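Local atomic coordinates of tungsten-containing formylmethanofuran dehydrogenase 2 subunit C (Methanothermobacter wolfeii, PDB entry 5T5I), a protein that forms the subunit C of a tungsten-containing formylmethanofuran dehydrogenase, an enzyme complex that probably interconverts carbon dioxide and formylmethanofuran in methanogenesis. Residues Ile65-Ile79 with Gly86-Gly99. Residues are numbered along the deposited sequence; the frame is centred on the assembly and turned at random.
Sequences IKIIIDGDVYNTKRI and GEIIVRGNVNMYVG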
loop_
_atom_site.group_PDB
_atom_site.type_symbol
_atom_site.label_atom_id
_atom_site.label_comp_id
_atom_site.label_asym_id
_atom_site.label_seq_id
_atom_site.Cartn_x
_atom_site.Cartn_y
_atom_site.Cartn_z
ATOM N N ILE C 65 16.998 17.260 -61.666
ATOM C CA ILE C 65 16.040 16.159 -61.764
ATOM C C ILE C 65 15.129 16.109 -60.562
ATOM O O ILE C 65 15.596 16.119 -59.420
ATOM C CB ILE C 65 16.760 14.806 -61.989
ATOM C CG1 ILE C 65 17.301 14.761 -63.431
ATOM C CG2 ILE C 65 15.818 13.610 -61.708
ATOM C CD1 ILE C 65 18.173 13.686 -63.759
ATOM N N LYS C 66 13.826 15.976 -60.843
ATOM C CA LYS C 66 12.775 15.790 -59.859
ATOM C C LYS C 66 12.057 14.485 -60.226
ATOM O O LYS C 66 11.409 14.421 -61.272
ATOM C CB LYS C 66 11.801 16.968 -59.894
ATOM C CG LYS C 66 10.740 16.933 -58.808
ATOM C CD LYS C 66 9.600 17.896 -59.149
ATOM C CE LYS C 66 8.813 18.358 -57.950
ATOM N NZ LYS C 66 8.863 19.833 -57.780
ATOM N N ILE C 67 12.199 13.438 -59.395
ATOM C CA ILE C 67 11.522 12.164 -59.625
ATOM C C ILE C 67 10.190 12.197 -58.883
ATOM O O ILE C 67 10.171 12.417 -57.671
ATOM C CB ILE C 67 12.370 10.939 -59.186
ATOM C CG1 ILE C 67 13.742 10.923 -59.902
ATOM C CG2 ILE C 67 11.592 9.628 -59.473
ATOM C CD1 ILE C 67 14.771 9.886 -59.377
ATOM N N ILE C 68 9.080 11.955 -59.595
ATOM C CA ILE C 68 7.755 11.888 -58.986
ATOM C C ILE C 68 7.287 10.445 -59.073
ATOM O O ILE C 68 7.096 9.937 -60.178
ATOM C CB ILE C 68 6.737 12.854 -59.658
ATOM C CG1 ILE C 68 7.259 14.317 -59.612
ATOM C CG2 ILE C 68 5.348 12.726 -58.985
ATOM C CD1 ILE C 68 6.348 15.385 -60.242
ATOM N N ILE C 69 7.079 9.788 -57.917
ATOM C CA ILE C 69 6.531 8.435 -57.887
ATOM C C ILE C 69 5.048 8.673 -57.685
ATOM O O ILE C 69 4.630 9.037 -56.583
ATOM C CB ILE C 69 7.165 7.530 -56.809
ATOM C CG1 ILE C 69 8.692 7.460 -57.026
ATOM C CG2 ILE C 69 6.514 6.132 -56.846
ATOM C CD1 ILE C 69 9.454 6.529 -56.137
ATOM N N ASP C 70 4.268 8.563 -58.764
ATOM C CA ASP C 70 2.844 8.884 -58.742
ATOM C C ASP C 70 2.000 7.698 -58.287
ATOM O O ASP C 70 1.170 7.195 -59.037
ATOM C CB ASP C 70 2.385 9.415 -60.119
ATOM C CG ASP C 70 1.025 10.091 -60.102
ATOM O OD1 ASP C 70 0.647 10.646 -59.045
ATOM O OD2 ASP C 70 0.333 10.054 -61.139
ATOM N N GLY C 71 2.196 7.296 -57.037
ATOM C CA GLY C 71 1.458 6.186 -56.464
ATOM C C GLY C 71 2.111 5.583 -55.242
ATOM O O GLY C 71 3.190 6.004 -54.818
ATOM N N ASP C 72 1.461 4.576 -54.685
ATOM C CA ASP C 72 1.921 3.906 -53.480
ATOM C C ASP C 72 3.044 2.895 -53.758
ATOM O O ASP C 72 2.881 2.008 -54.594
ATOM C CB ASP C 72 0.726 3.229 -52.787
ATOM C CG ASP C 72 1.044 2.661 -51.421
ATOM O OD1 ASP C 72 2.038 3.099 -50.813
ATOM O OD2 ASP C 72 0.289 1.793 -50.955
ATOM N N VAL C 73 4.178 3.017 -53.035
ATOM C CA VAL C 73 5.301 2.081 -53.164
ATOM C C VAL C 73 5.654 1.513 -51.790
ATOM O O VAL C 73 6.828 1.463 -51.396
ATOM C CB VAL C 73 6.509 2.671 -53.946
ATOM C CG1 VAL C 73 6.188 2.776 -55.428
ATOM C CG2 VAL C 73 6.948 4.026 -53.398
ATOM N N TYR C 74 4.598 1.058 -51.069
ATOM C CA TYR C 74 4.687 0.485 -49.719
ATOM C C TYR C 74 5.658 -0.707 -49.627
ATOM O O TYR C 74 6.145 -0.983 -48.541
ATOM C CB TYR C 74 3.290 0.068 -49.188
ATOM C CG TYR C 74 2.785 -1.246 -49.744
ATOM C CD1 TYR C 74 2.189 -1.310 -50.996
ATOM C CD2 TYR C 74 2.970 -2.440 -49.050
ATOM C CE1 TYR C 74 1.768 -2.521 -51.536
ATOM C CE2 TYR C 74 2.550 -3.660 -49.581
ATOM C CZ TYR C 74 1.950 -3.694 -50.828
ATOM O OH TYR C 74 1.511 -4.874 -51.381
ATOM N N ASN C 75 5.888 -1.431 -50.742
ATOM C CA ASN C 75 6.791 -2.580 -50.763
ATOM C C ASN C 75 8.063 -2.328 -51.593
ATOM O O ASN C 75 8.634 -3.268 -52.146
ATOM C CB ASN C 75 6.027 -3.853 -51.197
ATOM C CG ASN C 75 5.934 -4.888 -50.090
ATOM O OD1 ASN C 75 6.239 -4.622 -48.927
ATOM N ND2 ASN C 75 5.510 -6.101 -50.422
ATOM N N THR C 76 8.577 -1.079 -51.564
ATOM C CA THR C 76 9.819 -0.711 -52.256
ATOM C C THR C 76 10.776 -0.098 -51.248
ATOM O O THR C 76 10.469 0.935 -50.628
ATOM C CB THR C 76 9.563 0.199 -53.453
ATOM O OG1 THR C 76 8.581 -0.416 -54.284
ATOM C CG2 THR C 76 10.826 0.458 -54.273
ATOM N N LYS C 77 11.937 -0.748 -51.099
ATOM C CA LYS C 77 12.989 -0.384 -50.150
ATOM C C LYS C 77 14.108 0.415 -50.818
ATOM O O LYS C 77 14.318 0.308 -52.022
ATOM C CB LYS C 77 13.605 -1.667 -49.544
ATOM C CG LYS C 77 12.619 -2.524 -48.768
ATOM C CD LYS C 77 13.218 -3.874 -48.356
ATOM C CE LYS C 77 12.254 -4.664 -47.495
ATOM N NZ LYS C 77 12.793 -5.990 -47.139
ATOM N N ARG C 78 14.833 1.203 -50.003
ATOM C CA ARG C 78 16.052 1.947 -50.361
ATOM C C ARG C 78 15.869 3.064 -51.407
ATOM O O ARG C 78 16.850 3.479 -52.011
ATOM C CB ARG C 78 17.157 0.961 -50.806
ATOM C CG ARG C 78 17.449 -0.109 -49.763
ATOM C CD ARG C 78 18.607 -1.009 -50.141
ATOM N NE ARG C 78 18.833 -2.027 -49.116
ATOM C CZ ARG C 78 19.506 -1.871 -47.976
ATOM N NH1 ARG C 78 19.631 -2.881 -47.137
ATOM N NH2 ARG C 78 20.048 -0.698 -47.662
ATOM N N ILE C 79 14.654 3.615 -51.559
ATOM C CA ILE C 79 14.421 4.719 -52.506
ATOM C C ILE C 79 15.272 5.923 -52.058
ATOM O O ILE C 79 15.262 6.276 -50.878
ATOM C CB ILE C 79 12.910 5.080 -52.616
ATOM C CG1 ILE C 79 12.120 3.932 -53.298
ATOM C CG2 ILE C 79 12.697 6.405 -53.370
ATOM C CD1 ILE C 79 10.635 3.980 -53.055
ATOM N N GLY C 86 19.150 16.961 -56.242
ATOM C CA GLY C 86 17.855 16.775 -56.877
ATOM C C GLY C 86 16.765 16.509 -55.863
ATOM O O GLY C 86 16.935 16.760 -54.661
ATOM N N GLU C 87 15.647 15.982 -56.346
ATOM C CA GLU C 87 14.474 15.789 -55.527
ATOM C C GLU C 87 13.669 14.534 -55.895
ATOM O O GLU C 87 13.653 14.120 -57.054
ATOM C CB GLU C 87 13.609 17.052 -55.681
ATOM C CG GLU C 87 12.499 17.189 -54.666
ATOM C CD GLU C 87 11.737 18.499 -54.696
ATOM O OE1 GLU C 87 12.036 19.365 -55.551
ATOM O OE2 GLU C 87 10.827 18.655 -53.852
ATOM N N ILE C 88 13.056 13.908 -54.885
ATOM C CA ILE C 88 12.135 12.784 -55.043
ATOM C C ILE C 88 10.850 13.146 -54.276
ATOM O O ILE C 88 10.927 13.576 -53.130
ATOM C CB ILE C 88 12.693 11.428 -54.531
ATOM C CG1 ILE C 88 14.051 11.091 -55.185
ATOM C CG2 ILE C 88 11.663 10.288 -54.775
ATOM C CD1 ILE C 88 14.755 9.852 -54.598
ATOM N N ILE C 89 9.687 12.964 -54.899
ATOM C CA ILE C 89 8.392 13.146 -54.247
ATOM C C ILE C 89 7.669 11.814 -54.395
ATOM O O ILE C 89 7.493 11.354 -55.517
ATOM C CB ILE C 89 7.563 14.333 -54.838
ATOM C CG1 ILE C 89 8.322 15.659 -54.620
ATOM C CG2 ILE C 89 6.154 14.390 -54.185
ATOM C CD1 ILE C 89 7.609 16.933 -55.093
ATOM N N VAL C 90 7.253 11.197 -53.288
ATOM C CA VAL C 90 6.510 9.933 -53.336
ATOM C C VAL C 90 5.059 10.220 -52.943
ATOM O O VAL C 90 4.808 10.584 -51.795
ATOM C CB VAL C 90 7.133 8.810 -52.462
ATOM C CG1 VAL C 90 6.395 7.489 -52.683
ATOM C CG2 VAL C 90 8.628 8.648 -52.756
ATOM N N ARG C 91 4.104 10.048 -53.890
ATOM C CA ARG C 91 2.672 10.292 -53.639
ATOM C C ARG C 91 2.038 9.009 -53.108
ATOM O O ARG C 91 1.170 8.406 -53.739
ATOM C CB ARG C 91 1.956 10.807 -54.909
ATOM C CG ARG C 91 2.473 12.163 -55.358
ATOM C CD ARG C 91 1.836 12.617 -56.644
ATOM N NE ARG C 91 2.324 13.934 -57.059
ATOM C CZ ARG C 91 2.247 14.426 -58.296
ATOM N NH1 ARG C 91 1.687 13.716 -59.272
ATOM N NH2 ARG C 91 2.736 15.631 -58.568
ATOM N N GLY C 92 2.501 8.616 -51.931
ATOM C CA GLY C 92 2.081 7.395 -51.262
ATOM C C GLY C 92 3.089 6.961 -50.216
ATOM O O GLY C 92 3.935 7.756 -49.804
ATOM N N ASN C 93 3.026 5.693 -49.803
ATOM C CA ASN C 93 3.929 5.145 -48.779
ATOM C C ASN C 93 5.207 4.572 -49.374
ATOM O O ASN C 93 5.264 4.305 -50.574
ATOM C CB ASN C 93 3.239 4.034 -47.973
ATOM C CG ASN C 93 1.861 4.409 -47.473
ATOM O OD1 ASN C 93 1.702 5.354 -46.687
ATOM N ND2 ASN C 93 0.841 3.692 -47.909
ATOM N N VAL C 94 6.223 4.374 -48.515
ATOM C CA VAL C 94 7.516 3.742 -48.846
ATOM C C VAL C 94 7.825 2.686 -47.791
ATOM O O VAL C 94 7.348 2.800 -46.665
ATOM C CB VAL C 94 8.707 4.730 -48.985
ATOM C CG1 VAL C 94 8.493 5.719 -50.123
ATOM C CG2 VAL C 94 9.002 5.461 -47.678
ATOM N N ASN C 95 8.666 1.699 -48.134
ATOM C CA ASN C 95 9.109 0.660 -47.202
ATOM C C ASN C 95 10.371 1.192 -46.438
ATOM O O ASN C 95 10.472 2.405 -46.182
ATOM C CB ASN C 95 9.348 -0.663 -47.963
ATOM C CG ASN C 95 9.302 -1.921 -47.113
ATOM O OD1 ASN C 95 10.210 -2.182 -46.346
ATOM N ND2 ASN C 95 8.222 -2.684 -47.153
ATOM N N MET C 96 11.321 0.319 -46.075
ATOM C CA MET C 96 12.481 0.694 -45.276
ATOM C C MET C 96 13.560 1.440 -46.051
ATOM O O MET C 96 13.573 1.422 -47.274
ATOM C CB MET C 96 13.114 -0.575 -44.679
ATOM C CG MET C 96 12.211 -1.343 -43.720
ATOM S SD MET C 96 12.850 -3.011 -43.445
ATOM C CE MET C 96 11.512 -3.724 -42.547
ATOM N N TYR C 97 14.491 2.058 -45.308
ATOM C CA TYR C 97 15.715 2.710 -45.815
ATOM C C TYR C 97 15.527 3.906 -46.742
ATOM O O TYR C 97 16.427 4.195 -47.532
ATOM C CB TYR C 97 16.606 1.673 -46.526
ATOM C CG TYR C 97 16.880 0.428 -45.712
ATOM C CD1 TYR C 97 17.720 0.470 -44.605
ATOM C CD2 TYR C 97 16.359 -0.804 -46.091
ATOM C CE1 TYR C 97 17.998 -0.673 -43.865
ATOM C CE2 TYR C 97 16.640 -1.961 -45.366
ATOM C CZ TYR C 97 17.453 -1.891 -44.248
ATOM O OH TYR C 97 17.742 -3.015 -43.515
ATOM N N VAL C 98 14.413 4.638 -46.649
ATOM C CA VAL C 98 14.230 5.788 -47.538
ATOM C C VAL C 98 15.318 6.832 -47.249
ATOM O O VAL C 98 15.557 7.176 -46.085
ATOM C CB VAL C 98 12.804 6.398 -47.516
ATOM C CG1 VAL C 98 12.508 7.141 -46.219
ATOM C CG2 VAL C 98 12.599 7.320 -48.715
ATOM N N GLY C 99 16.029 7.242 -48.292
ATOM C CA GLY C 99 17.112 8.213 -48.165
ATOM C C GLY C 99 18.287 7.777 -47.300
ATOM O O GLY C 99 19.048 8.634 -46.841
HETATM O O HOH W 1 -0.446 0.788 -48.635
HETATM O O HOH W 2 12.252 3.105 -49.663
#
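The guanidinium of R78 lies flat on the Y97 ring, planes 9° apart and centres 4.0 Å apart, a stacked cation-pi pair; NH1 sits toward the ring's rim, 3.6 Å from Y97 CE2. W116 also meets the Y97 ring, while R78 reaches E17 and Q81. On the R91 guanidinium, I68 CG2 rests over the centre of one face, 3.6 Å from CZ. At its edge D70 OD1, in the guanidinium plane, accepts a hydrogen bond from R91 NH1 (3.2 Å), part of a salt bridge, although NH1 meets OD1 from above the carboxylate plane. D72 OD1 accepts from N93 N at 3.0 Å and, weakly, from N93 ND2, while N93 OD1 takes the backbone N-H of N112. With CG anti to the backbone N (chi1 -158°), the N95 amide crosses to the turn V73-T76: ND2 donates to a lone pair of Y74 O (3.0 Å), while OD1 turns back to M96 N. Replacing this amide by an alanine removes both bonds and is likely to leave Y74 O without this donor and the turn less firmly tied to the next coil. Inward-facing I69, V73, I79, I88, V90 and V94 pack across the layers, V73 CG2 lying 3.6 Å from V90 CG1. Strands 66-69 and 87-90 pair in register, parallel, I67 and I69 alternating as donors and acceptors with E87, I89 and R91. Such coils, stacked in register with parallel strands, are characteristic of a right-handed parallel beta-helix.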